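Local coordinates for protein indole-3-pyruvate decarboxylase (Azospirillum brasilense, PDB 2NXW) that catalyses the decarboxylation of indole-3-pyruvate to indole-3-acetaldehyde with thiamine diphosphate and a metal ion as cofactors, a step of auxin biosynthesis, at residues E25-A30 / A163-V168; L169-A174 / P199-D204; A407-D412 / S546-R551; P376-R381 / R514-L519. All blocks are in the same frame, centred on the assembly; numbering follows the deposited sequence.

The four contacts form two pairs on opposite sides of the chain's centre. Contacts 1 and 2 share helix 161-175 and have centres 15 Å apart. They touch where Ala30 meets Leu169 and where Pro199 meets Ala166 and Arg167. Contacts 3 and 4 have centres 14 Å apart. Met377 packs against Asp409 and Asp547, and Met410 against Ile379. Contact 1 closes before contact 2 opens, and both close before contacts 3 and 4 open. The segments of contacts 3 and 4 alternate along the chain. Between the pairs the centres are 38 to 49 Å apart. Contacts 1 and 2 lie on the N-terminal domain and its exit loop, contacts 3 and 4 on the C-terminal cofactor-binding domain.

Contact 1. Residues E25-A30 / A163-V168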
loop_
_atom_site.group_PDB
_atom_site.type_symbol
_atom_site.label_atom_id
_atom_site.label_comp_id
_atom_site.label_asym_id
_atom_site.label_seq_id
_atom_site.Cartn_x
_atom_site.Cartn_y
_atom_site.Cartn_z
ATOM N N GLU A 25 17.681 -31.684 -14.139
ATOM C CA GLU A 25 18.074 -31.992 -15.517
ATOM C C GLU A 25 16.978 -31.555 -16.483
ATOM O O GLU A 25 17.258 -30.998 -17.546
ATOM C CB GLU A 25 18.319 -33.501 -15.687
ATOM C CG GLU A 25 19.349 -34.101 -14.735
ATOM C CD GLU A 25 19.564 -35.604 -14.949
ATOM O OE1 GLU A 25 18.584 -36.387 -14.877
ATOM O OE2 GLU A 25 20.724 -36.006 -15.185
ATOM N N ALA A 26 15.728 -31.824 -16.114
ATOM C CA ALA A 26 14.589 -31.450 -16.941
ATOM C C ALA A 26 14.539 -29.936 -17.121
ATOM O O ALA A 26 14.229 -29.439 -18.201
ATOM C CB ALA A 26 13.293 -31.948 -16.310
ATOM N N LEU A 27 14.848 -29.209 -16.051
ATOM C CA LEU A 27 14.843 -27.752 -16.113
ATOM C C LEU A 27 15.973 -27.244 -17.011
ATOM O O LEU A 27 15.745 -26.389 -17.873
ATOM C CB LEU A 27 14.986 -27.166 -14.708
ATOM C CG LEU A 27 15.206 -25.649 -14.630
ATOM C CD1 LEU A 27 14.046 -24.902 -15.281
ATOM C CD2 LEU A 27 15.337 -25.247 -13.170
ATOM N N LEU A 28 17.181 -27.766 -16.815
ATOM C CA LEU A 28 18.309 -27.349 -17.641
ATOM C C LEU A 28 18.023 -27.640 -19.110
ATOM O O LEU A 28 18.320 -26.824 -19.979
ATOM C CB LEU A 28 19.596 -28.049 -17.192
ATOM C CG LEU A 28 20.127 -27.627 -15.807
ATOM C CD1 LEU A 28 21.245 -28.571 -15.377
ATOM C CD2 LEU A 28 20.636 -26.173 -15.848
ATOM N N ARG A 29 17.421 -28.795 -19.390
ATOM C CA ARG A 29 17.097 -29.147 -20.768
ATOM C C ARG A 29 16.020 -28.225 -21.346
ATOM O O ARG A 29 16.094 -27.840 -22.509
ATOM C CB ARG A 29 16.651 -30.615 -20.853
ATOM C CG ARG A 29 17.798 -31.596 -20.650
ATOM C CD ARG A 29 17.331 -33.050 -20.729
ATOM N NE ARG A 29 18.443 -33.977 -20.518
ATOM C CZ ARG A 29 19.458 -34.136 -21.363
ATOM N NH1 ARG A 29 19.509 -33.435 -22.487
ATOM N NH2 ARG A 29 20.431 -34.993 -21.079
ATOM N N ALA A 30 15.025 -27.868 -20.537
ATOM C CA ALA A 30 13.957 -26.974 -20.977
ATOM C C ALA A 30 14.533 -25.598 -21.332
ATOM O O ALA A 30 14.081 -24.947 -22.275
ATOM C CB ALA A 30 12.909 -26.828 -19.884
ATOM N N ALA A 163 4.825 -28.816 -15.884
ATOM C CA ALA A 163 3.866 -27.811 -16.323
ATOM C C ALA A 163 4.215 -26.436 -15.762
ATOM O O ALA A 163 4.032 -25.416 -16.429
ATOM C CB ALA A 163 2.463 -28.209 -15.892
ATOM N N GLU A 164 4.696 -26.408 -14.528
ATOM C CA GLU A 164 5.063 -25.140 -13.917
ATOM C C GLU A 164 6.269 -24.539 -14.615
ATOM O O GLU A 164 6.300 -23.336 -14.866
ATOM C CB GLU A 164 5.325 -25.325 -12.426
ATOM C CG GLU A 164 4.032 -25.428 -11.630
ATOM C CD GLU A 164 3.232 -24.134 -11.667
ATOM O OE1 GLU A 164 3.498 -23.243 -10.833
ATOM O OE2 GLU A 164 2.349 -23.995 -12.539
ATOM N N ILE A 165 7.257 -25.363 -14.940
ATOM C CA ILE A 165 8.428 -24.860 -15.654
ATOM C C ILE A 165 7.995 -24.288 -17.009
ATOM O O ILE A 165 8.382 -23.183 -17.388
ATOM C CB ILE A 165 9.463 -25.982 -15.872
ATOM C CG1 ILE A 165 10.081 -26.364 -14.531
ATOM C CG2 ILE A 165 10.552 -25.538 -16.849
ATOM C CD1 ILE A 165 10.925 -27.617 -14.588
ATOM N N ALA A 166 7.181 -25.033 -17.751
ATOM C CA ALA A 166 6.734 -24.548 -19.049
ATOM C C ALA A 166 5.951 -23.246 -18.902
ATOM O O ALA A 166 6.099 -22.330 -19.713
ATOM C CB ALA A 166 5.866 -25.610 -19.745
ATOM N N ARG A 167 5.124 -23.156 -17.865
ATOM C CA ARG A 167 4.338 -21.947 -17.653
ATOM C C ARG A 167 5.233 -20.738 -17.355
ATOM O O ARG A 167 5.080 -19.671 -17.951
ATOM C CB ARG A 167 3.354 -22.131 -16.491
ATOM C CG ARG A 167 2.588 -20.853 -16.129
ATOM C CD ARG A 167 1.662 -21.040 -14.928
ATOM N NE ARG A 167 2.365 -21.258 -13.663
ATOM C CZ ARG A 167 2.988 -20.304 -12.975
ATOM N NH1 ARG A 167 2.999 -19.061 -13.428
ATOM N NH2 ARG A 167 3.582 -20.595 -11.825
ATOM N N VAL A 168 6.167 -20.922 -16.436
ATOM C CA VAL A 168 7.051 -19.834 -16.050
ATOM C C VAL A 168 8.024 -19.428 -17.155
ATOM O O VAL A 168 8.198 -18.229 -17.411
ATOM C CB VAL A 168 7.797 -20.194 -14.758
ATOM C CG1 VAL A 168 8.829 -19.117 -14.412
ATOM C CG2 VAL A 168 6.787 -20.311 -13.613
#
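Leu27 and Ile165 are the closest CA pair of segments 25-30 and 163-168, with Leu27 CA 7.1 Å from Ile165 CA. Helix 23-33 supplies Leu27 and Ala30, and helix 161-175 supplies Ile165. The contact is apolar, with no hydrogen bond across it. Ile165 uses both of its branches. Its CG2 methyl lies 3.9 Å from Leu27 CD1 and 4.1 Å from Ala30 CB, touching two residues one turn apart. Its longer arm brings CD1 alongside Leu27 CB at 4.1 Å. With CG1 anti to the carbonyl carbon (chi1 -69°), CG2 is set toward Leu27 CD1 and Ala30 CB while CD1 goes to Leu27 CB. Leu27 and Ile165 cross obliquely. An alanine in place of Ile165 would probably open a gap beside Leu27 CD1 and Ala30 CB and leave the leucine methyl freer to turn. On another side of helix 161-175, Arg167 grips Glu164 side-on. Arg167 NH2 meets Glu164 OE1 at 2.8 Å, and Arg167 NE meets Glu164 OE2 at 3.0 Å. The carboxylate oxygens lie in the guanidinium plane, but they are met 37° out of their own plane. Arg167 NH2 also reaches Gln152 O. Leu27 packs further on Leu181 and Ile183 of strand 179-184. Two helices packed together against a parallel sheet are characteristic of the alpha/beta fold of the N-terminal domain of thiamine diphosphate enzymes.

Contact 2. Residues L169-A174 / P199-D204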
loop_
_atom_site.group_PDB
_atom_site.type_symbol
_atom_site.label_atom_id
_atom_site.label_comp_id
_atom_site.label_asym_id
_atom_site.label_seq_id
_atom_site.Cartn_x
_atom_site.Cartn_y
_atom_site.Cartn_z
ATOM N N LEU A 169 8.660 -20.398 -17.809
ATOM C CA LEU A 169 9.579 -20.050 -18.883
ATOM C C LEU A 169 8.789 -19.441 -20.032
ATOM O O LEU A 169 9.282 -18.561 -20.739
ATOM C CB LEU A 169 10.356 -21.272 -19.368
ATOM C CG LEU A 169 11.235 -21.943 -18.316
ATOM C CD1 LEU A 169 12.103 -22.986 -18.998
ATOM C CD2 LEU A 169 12.110 -20.892 -17.608
ATOM N N GLY A 170 7.551 -19.905 -20.208
ATOM C CA GLY A 170 6.709 -19.380 -21.263
ATOM C C GLY A 170 6.368 -17.927 -21.017
ATOM O O GLY A 170 6.272 -17.141 -21.959
ATOM N N ALA A 171 6.184 -17.568 -19.749
ATOM C CA ALA A 171 5.869 -16.191 -19.376
ATOM C C ALA A 171 7.086 -15.294 -19.650
ATOM O O ALA A 171 6.936 -14.167 -20.114
ATOM C CB ALA A 171 5.487 -16.122 -17.898
ATOM N N ALA A 172 8.282 -15.799 -19.358
ATOM C CA ALA A 172 9.494 -15.024 -19.604
ATOM C C ALA A 172 9.610 -14.720 -21.098
ATOM O O ALA A 172 9.984 -13.622 -21.491
ATOM C CB ALA A 172 10.726 -15.796 -19.122
ATOM N N ARG A 173 9.261 -15.692 -21.934
ATOM C CA ARG A 173 9.345 -15.506 -23.380
ATOM C C ARG A 173 8.199 -14.669 -23.938
ATOM O O ARG A 173 8.372 -13.943 -24.924
ATOM C CB ARG A 173 9.381 -16.875 -24.076
ATOM C CG ARG A 173 10.753 -17.536 -24.056
ATOM C CD ARG A 173 10.677 -19.038 -23.837
ATOM N NE ARG A 173 9.963 -19.743 -24.898
ATOM C CZ ARG A 173 10.441 -19.972 -26.116
ATOM N NH1 ARG A 173 11.655 -19.551 -26.455
ATOM N NH2 ARG A 173 9.707 -20.642 -26.997
ATOM N N ALA A 174 7.038 -14.738 -23.297
ATOM C CA ALA A 174 5.887 -13.995 -23.783
ATOM C C ALA A 174 5.946 -12.511 -23.485
ATOM O O ALA A 174 5.425 -11.708 -24.249
ATOM C CB ALA A 174 4.595 -14.590 -23.221
ATOM N N PRO A 199 2.807 -22.766 -22.744
ATOM C CA PRO A 199 1.356 -22.752 -22.935
ATOM C C PRO A 199 1.029 -21.469 -23.713
ATOM O O PRO A 199 1.695 -20.446 -23.540
ATOM C CB PRO A 199 0.818 -22.736 -21.504
ATOM C CG PRO A 199 1.912 -22.069 -20.726
ATOM C CD PRO A 199 3.151 -22.687 -21.313
ATOM N N ALA A 200 0.015 -21.516 -24.569
ATOM C CA ALA A 200 -0.345 -20.349 -25.373
ATOM C C ALA A 200 -0.983 -19.198 -24.599
ATOM O O ALA A 200 -1.848 -19.407 -23.746
ATOM C CB ALA A 200 -1.272 -20.778 -26.515
ATOM N N TRP A 201 -0.539 -17.979 -24.893
ATOM C CA TRP A 201 -1.099 -16.788 -24.260
ATOM C C TRP A 201 -2.243 -16.307 -25.147
ATOM O O TRP A 201 -2.233 -16.540 -26.357
ATOM C CB TRP A 201 -0.037 -15.690 -24.124
ATOM C CG TRP A 201 0.789 -15.816 -22.878
ATOM C CD1 TRP A 201 1.492 -16.913 -22.465
ATOM C CD2 TRP A 201 0.998 -14.806 -21.883
ATOM N NE1 TRP A 201 2.126 -16.650 -21.272
ATOM C CE2 TRP A 201 1.841 -15.364 -20.892
ATOM C CE3 TRP A 201 0.558 -13.484 -21.730
ATOM C CZ2 TRP A 201 2.252 -14.646 -19.764
ATOM C CZ3 TRP A 201 0.969 -12.766 -20.604
ATOM C CH2 TRP A 201 1.809 -13.354 -19.635
ATOM N N PRO A 202 -3.241 -15.628 -24.559
ATOM C CA PRO A 202 -4.402 -15.115 -25.298
ATOM C C PRO A 202 -4.069 -14.195 -26.474
ATOM O O PRO A 202 -3.205 -13.327 -26.371
ATOM C CB PRO A 202 -5.200 -14.376 -24.224
ATOM C CG PRO A 202 -4.824 -15.085 -22.961
ATOM C CD PRO A 202 -3.341 -15.284 -23.130
ATOM N N VAL A 203 -4.767 -14.393 -27.588
ATOM C CA VAL A 203 -4.589 -13.559 -28.775
ATOM C C VAL A 203 -5.976 -13.277 -29.330
ATOM O O VAL A 203 -6.692 -14.198 -29.726
ATOM C CB VAL A 203 -3.756 -14.256 -29.866
ATOM C CG1 VAL A 203 -3.679 -13.366 -31.106
ATOM C CG2 VAL A 203 -2.359 -14.558 -29.344
ATOM N N ASP A 204 -6.359 -12.005 -29.339
ATOM C CA ASP A 204 -7.667 -11.603 -29.839
ATOM C C ASP A 204 -7.571 -11.225 -31.314
ATOM O O ASP A 204 -7.192 -10.100 -31.649
ATOM C CB ASP A 204 -8.182 -10.412 -29.040
ATOM C CG ASP A 204 -9.626 -10.093 -29.347
ATOM O OD1 ASP A 204 -10.068 -10.393 -30.476
ATOM O OD2 ASP A 204 -10.307 -9.537 -28.464
#
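Ala174 and Trp201 join helix 161-175 to the connecting segment that leads out of the N-terminal sheet domain towards helix 205-221. This is helix-to-linker packing built round one indole. The main interaction is CH-pi. Ala174 CB sits 3.7 Å from the centroid of the five-membered ring of Trp201, only 8° off the ring normal. With Trp201 CG anti to the carbonyl carbon (chi1 -86°), the indole is swung across to the helix. The second kind of interaction is apolar contact further along the ring system. Ala171 CB lies 4.0 Å from Trp201 CZ2. Arg323 also packs on the indole. The backbones approach at Gly170, whose CA is 6.5 Å from Pro199 CA. A side chain at Gly170 would probably crowd Pro199 CD. No hydrogen bond runs between the two segments. Nearby, Arg173 NE makes a salt bridge with Asp198, just before the linker segment. At the far end Asp204 is the N-cap of helix 205-221: its OD1 accepts from Ala207 N. Round the indole, Pro199 O lies at the ring edge, in its plane.

Contact 3. Residues A407-D412 / S546-R551; sequences AMDMID and SDTLAR
The guanidinium of Arg551 lies beside Thr548, whose hydroxyl is turned to the carboxylate of Asp409. Thr548 CA sits over one face of the guanidinium, 3.7 Å above its plane and offset toward the rim. Waters 2 and 3 lie at its edge, in plane. The carboxylate of Asp409 meets the helix mostly through water. Water 1 donates to Asp409 OD2 at 2.6 Å and accepts from Thr548 N at 3.1 Å. Water 2 donates to Asp409 OD2 at 2.7 Å and accepts from Arg551 NH1 at 2.9 Å. Water 3 donates to Asp409 OD1 at 2.8 Å and also bonds Thr548 OG1. Two waters therefore grip OD2 and one grips OD1. The arrangement is a water-bridged carboxylate at the N-terminus of helix 547-558. Ser546 is its N-cap, with Ser546 OG accepting from Leu549 N at 3.0 Å and also bonded to Asp402. The helix start and nearby Arg551 would probably stabilise a negative charge on Asp409, though Asp547 is also near. Asp409 sits in a type I turn from Ala407 to Met410 at the end of helix 402-407. Asp409 O accepts from Asn384 ND2. In Thr548 the OG1 stands anti to the carbonyl carbon (chi1 -56°), which turns it to the acid and puts the methyl anti to the backbone N. The Thr548 side chain is about 12 Å from the bound thiamine diphosphate.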
loop_
_atom_site.group_PDB
_atom_site.type_symbol
_atom_site.label_atom_id
_atom_site.label_comp_id
_atom_site.label_asym_id
_atom_site.label_seq_id
_atom_site.Cartn_x
_atom_site.Cartn_y
_atom_site.Cartn_z
ATOM N N ALA A 407 30.003 6.355 -25.158
ATOM C CA ALA A 407 29.752 5.211 -26.038
ATOM C C ALA A 407 28.728 5.528 -27.116
ATOM O O ALA A 407 28.747 4.911 -28.187
ATOM C CB ALA A 407 29.304 4.007 -25.213
ATOM N N MET A 408 27.833 6.478 -26.851
ATOM C CA MET A 408 26.840 6.852 -27.856
ATOM C C MET A 408 27.538 7.353 -29.119
ATOM O O MET A 408 26.958 7.310 -30.210
ATOM C CB MET A 408 25.910 7.951 -27.322
ATOM C CG MET A 408 24.992 7.525 -26.179
ATOM S SD MET A 408 23.832 6.223 -26.677
ATOM C CE MET A 408 22.771 7.113 -27.787
ATOM N N ASP A 409 28.776 7.828 -28.976
ATOM C CA ASP A 409 29.535 8.331 -30.115
ATOM C C ASP A 409 30.626 7.383 -30.599
ATOM O O ASP A 409 31.555 7.788 -31.304
ATOM C CB ASP A 409 30.131 9.709 -29.793
ATOM C CG ASP A 409 29.082 10.803 -29.796
ATOM O OD1 ASP A 409 28.097 10.669 -30.551
ATOM O OD2 ASP A 409 29.245 11.793 -29.055
ATOM N N MET A 410 30.507 6.111 -30.222
ATOM C CA MET A 410 31.467 5.099 -30.655
ATOM C C MET A 410 30.835 4.167 -31.677
ATOM O O MET A 410 29.677 3.786 -31.543
ATOM C CB MET A 410 31.934 4.263 -29.465
ATOM C CG MET A 410 32.944 4.962 -28.594
ATOM S SD MET A 410 33.390 3.901 -27.202
ATOM C CE MET A 410 34.490 4.989 -26.320
ATOM N N ILE A 411 31.601 3.811 -32.705
ATOM C CA ILE A 411 31.112 2.881 -33.717
ATOM C C ILE A 411 31.152 1.493 -33.068
ATOM O O ILE A 411 32.195 1.067 -32.584
ATOM C CB ILE A 411 32.027 2.896 -34.952
ATOM C CG1 ILE A 411 32.050 4.308 -35.547
ATOM C CG2 ILE A 411 31.530 1.880 -35.977
ATOM C CD1 ILE A 411 33.119 4.512 -36.607
ATOM N N ASP A 412 30.022 0.796 -33.063
ATOM C CA ASP A 412 29.970 -0.517 -32.428
ATOM C C ASP A 412 29.247 -1.571 -33.250
ATOM O O ASP A 412 28.723 -1.293 -34.325
ATOM C CB ASP A 412 29.271 -0.402 -31.069
ATOM C CG ASP A 412 27.832 0.062 -31.195
ATOM O OD1 ASP A 412 27.055 -0.540 -31.977
ATOM O OD2 ASP A 412 27.469 1.035 -30.508
ATOM N N SER A 546 31.865 14.174 -22.012
ATOM C CA SER A 546 31.623 13.796 -23.399
ATOM C C SER A 546 30.680 14.857 -23.979
ATOM O O SER A 546 29.999 15.558 -23.228
ATOM C CB SER A 546 30.924 12.435 -23.475
ATOM O OG SER A 546 29.616 12.495 -22.927
ATOM N N ASP A 547 30.622 14.976 -25.299
ATOM C CA ASP A 547 29.720 15.968 -25.891
ATOM C C ASP A 547 28.253 15.653 -25.568
ATOM O O ASP A 547 27.435 16.558 -25.339
ATOM C CB ASP A 547 29.898 16.027 -27.409
ATOM C CG ASP A 547 31.247 16.596 -27.830
ATOM O OD1 ASP A 547 31.996 17.127 -26.983
ATOM O OD2 ASP A 547 31.551 16.519 -29.037
ATOM N N THR A 548 27.903 14.371 -25.547
ATOM C CA THR A 548 26.525 14.004 -25.264
ATOM C C THR A 548 26.141 14.325 -23.818
ATOM O O THR A 548 25.029 14.798 -23.562
ATOM C CB THR A 548 26.293 12.507 -25.584
ATOM O OG1 THR A 548 26.672 12.268 -26.947
ATOM C CG2 THR A 548 24.836 12.124 -25.391
ATOM N N LEU A 549 27.046 14.093 -22.867
ATOM C CA LEU A 549 26.712 14.417 -21.487
ATOM C C LEU A 549 26.638 15.935 -21.350
ATOM O O LEU A 549 25.778 16.445 -20.643
ATOM C CB LEU A 549 27.742 13.837 -20.506
ATOM C CG LEU A 549 27.485 14.180 -19.026
ATOM C CD1 LEU A 549 26.077 13.744 -18.610
ATOM C CD2 LEU A 549 28.533 13.500 -18.160
ATOM N N ALA A 550 27.505 16.658 -22.052
ATOM C CA ALA A 550 27.458 18.118 -21.973
ATOM C C ALA A 550 26.109 18.627 -22.493
ATOM O O ALA A 550 25.523 19.546 -21.914
ATOM C CB ALA A 550 28.596 18.727 -22.761
ATOM N N ARG A 551 25.598 18.029 -23.567
ATOM C CA ARG A 551 24.304 18.462 -24.096
ATOM C C ARG A 551 23.181 18.114 -23.122
ATOM O O ARG A 551 22.211 18.863 -22.977
ATOM C CB ARG A 551 24.019 17.811 -25.453
ATOM C CG ARG A 551 24.892 18.321 -26.585
ATOM C CD ARG A 551 24.281 17.984 -27.943
ATOM N NE ARG A 551 24.136 16.545 -28.155
ATOM C CZ ARG A 551 25.120 15.723 -28.516
ATOM N NH1 ARG A 551 26.350 16.180 -28.718
ATOM N NH2 ARG A 551 24.867 14.431 -28.672
HETATM O O HOH W 1 29.337 11.796 -26.422
HETATM O O HOH W 2 27.969 13.994 -29.842
HETATM O O HOH W 3 25.640 11.224 -29.338
#

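Contact 4. Residues P376-R381 / R514-L519; sequences PMDIAR and RTRAEL
Asp378 and Arg516 form a helix-helix contact of the alpha/beta C-terminal domain that binds thiamine diphosphate, between the first turn of helix 376-388 and the capped start of helix 516-528. The salt bridge is weak: Arg516 NH1 meets Asp378 OD1 at 3.4 Å. That oxygen lies at the guanidinium edge, near its plane, while the carboxylate plane is turned 83° from it. Arg516 CD lies over the carboxylate face, 3.3 Å from Asp378 CG, and the bend at chi3 (-71°) brings NH1 round to OD1. Deeper in, Leu519 CD2 lies 4.0 Å from Ile379 CG1 and 3.8 Å from Asp378 O. The Ile379 and Leu519 side chains cross at about a right angle. Ile379 also packs on Ile472, Phe474 and Ala538 of the sheet, and its side chain is about 10 Å from the bound thiamine diphosphate. Thr515 and Glu518 form the capping box of helix 516-528. Glu518 N donates to Thr515 OG1 at 3.1 Å, and Thr515 N to Glu518 OE1 at 3.1 Å. Replacing Asp378 by an alanine would probably leave Arg516 NH1 without this acceptor and Ala375 N without its bond to OD2. Each charged group has a stronger partner elsewhere, since Arg516 NH2 pairs with Asp370 and Asp378 OD2 accepts from Ala375 N. The bridge between the helices is thus probably a secondary tie, added to the apolar packing of Leu519.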
loop_
_atom_site.group_PDB
_atom_site.type_symbol
_atom_site.label_atom_id
_atom_site.label_comp_id
_atom_site.label_asym_id
_atom_site.label_seq_id
_atom_site.Cartn_x
_atom_site.Cartn_y
_atom_site.Cartn_z
ATOM N N PRO A 376 36.896 12.484 -22.636
ATOM C CA PRO A 376 36.063 11.381 -23.124
ATOM C C PRO A 376 35.973 11.315 -24.657
ATOM O O PRO A 376 36.002 10.230 -25.241
ATOM C CB PRO A 376 34.711 11.664 -22.477
ATOM C CG PRO A 376 35.105 12.237 -21.148
ATOM C CD PRO A 376 36.235 13.189 -21.517
ATOM N N MET A 377 35.870 12.461 -25.328
ATOM C CA MET A 377 35.771 12.420 -26.784
ATOM C C MET A 377 37.028 11.865 -27.455
ATOM O O MET A 377 36.959 11.355 -28.576
ATOM C CB MET A 377 35.434 13.802 -27.353
ATOM C CG MET A 377 34.048 14.308 -26.959
ATOM S SD MET A 377 32.701 13.119 -27.191
ATOM C CE MET A 377 32.497 13.165 -28.962
ATOM N N ASP A 378 38.169 11.969 -26.781
ATOM C CA ASP A 378 39.404 11.429 -27.333
ATOM C C ASP A 378 39.321 9.909 -27.317
ATOM O O ASP A 378 39.846 9.240 -28.211
ATOM C CB ASP A 378 40.608 11.892 -26.524
ATOM C CG ASP A 378 40.811 13.389 -26.612
ATOM O OD1 ASP A 378 40.785 13.913 -27.744
ATOM O OD2 ASP A 378 40.998 14.026 -25.555
ATOM N N ILE A 379 38.666 9.358 -26.299
ATOM C CA ILE A 379 38.520 7.911 -26.220
ATOM C C ILE A 379 37.607 7.456 -27.360
ATOM O O ILE A 379 37.883 6.455 -28.017
ATOM C CB ILE A 379 37.966 7.495 -24.842
ATOM C CG1 ILE A 379 38.976 7.881 -23.757
ATOM C CG2 ILE A 379 37.711 5.975 -24.813
ATOM C CD1 ILE A 379 38.454 7.679 -22.335
ATOM N N ALA A 380 36.541 8.207 -27.636
ATOM C CA ALA A 380 35.664 7.853 -28.744
ATOM C C ALA A 380 36.447 7.933 -30.063
ATOM O O ALA A 380 36.330 7.052 -30.914
ATOM C CB ALA A 380 34.450 8.788 -28.786
ATOM N N ARG A 381 37.255 8.977 -30.238
ATOM C CA ARG A 381 38.027 9.098 -31.472
ATOM C C ARG A 381 39.026 7.959 -31.615
ATOM O O ARG A 381 39.235 7.462 -32.723
ATOM C CB ARG A 381 38.777 10.436 -31.536
ATOM C CG ARG A 381 37.882 11.646 -31.761
ATOM C CD ARG A 381 38.697 12.944 -31.722
ATOM N NE ARG A 381 37.895 14.066 -31.237
ATOM C CZ ARG A 381 36.925 14.655 -31.928
ATOM N NH1 ARG A 381 36.629 14.246 -33.155
ATOM N NH2 ARG A 381 36.231 15.643 -31.381
ATOM N N ARG A 514 47.829 8.751 -19.420
ATOM C CA ARG A 514 47.492 10.143 -19.114
ATOM C C ARG A 514 47.431 11.067 -20.326
ATOM O O ARG A 514 46.758 12.102 -20.281
ATOM C CB ARG A 514 48.491 10.716 -18.112
ATOM C CG ARG A 514 48.373 10.124 -16.721
ATOM C CD ARG A 514 49.278 10.857 -15.723
ATOM N NE ARG A 514 49.072 10.369 -14.366
ATOM C CZ ARG A 514 48.043 10.713 -13.599
ATOM N NH1 ARG A 514 47.129 11.562 -14.057
ATOM N NH2 ARG A 514 47.928 10.204 -12.382
ATOM N N THR A 515 48.149 10.730 -21.395
ATOM C CA THR A 515 48.131 11.569 -22.590
ATOM C C THR A 515 47.431 10.900 -23.757
ATOM O O THR A 515 47.235 9.672 -23.778
ATOM C CB THR A 515 49.547 11.936 -23.051
ATOM O OG1 THR A 515 50.218 10.754 -23.506
ATOM C CG2 THR A 515 50.337 12.546 -21.912
ATOM N N ARG A 516 47.042 11.706 -24.737
ATOM C CA ARG A 516 46.377 11.173 -25.901
ATOM C C ARG A 516 47.275 10.205 -26.667
ATOM O O ARG A 516 46.797 9.212 -27.207
ATOM C CB ARG A 516 45.890 12.318 -26.784
ATOM C CG ARG A 516 44.824 13.148 -26.078
ATOM C CD ARG A 516 44.052 14.068 -26.998
ATOM N NE ARG A 516 44.838 15.198 -27.484
ATOM C CZ ARG A 516 44.302 16.318 -27.956
ATOM N NH1 ARG A 516 42.979 16.455 -27.993
ATOM N NH2 ARG A 516 45.084 17.292 -28.412
ATOM N N ALA A 517 48.576 10.482 -26.697
ATOM C CA ALA A 517 49.505 9.588 -27.385
ATOM C C ALA A 517 49.553 8.244 -26.652
ATOM O O ALA A 517 49.552 7.190 -27.288
ATOM C CB ALA A 517 50.899 10.213 -27.448
ATOM N N GLU A 518 49.571 8.277 -25.323
ATOM C CA GLU A 518 49.603 7.037 -24.548
ATOM C C GLU A 518 48.313 6.253 -24.760
ATOM O O GLU A 518 48.327 5.027 -24.847
ATOM C CB GLU A 518 49.804 7.343 -23.067
ATOM C CG GLU A 518 51.190 7.891 -22.762
ATOM C CD GLU A 518 51.324 8.418 -21.349
ATOM O OE1 GLU A 518 50.294 8.616 -20.661
ATOM O OE2 GLU A 518 52.469 8.654 -20.920
ATOM N N LEU A 519 47.191 6.958 -24.841
ATOM C CA LEU A 519 45.919 6.293 -25.074
ATOM C C LEU A 519 45.922 5.565 -26.418
ATOM O O LEU A 519 45.489 4.411 -26.515
ATOM C CB LEU A 519 44.779 7.320 -25.054
ATOM C CG LEU A 519 43.408 6.876 -25.574
ATOM C CD1 LEU A 519 42.791 5.842 -24.643
ATOM C CD2 LEU A 519 42.502 8.104 -25.679
#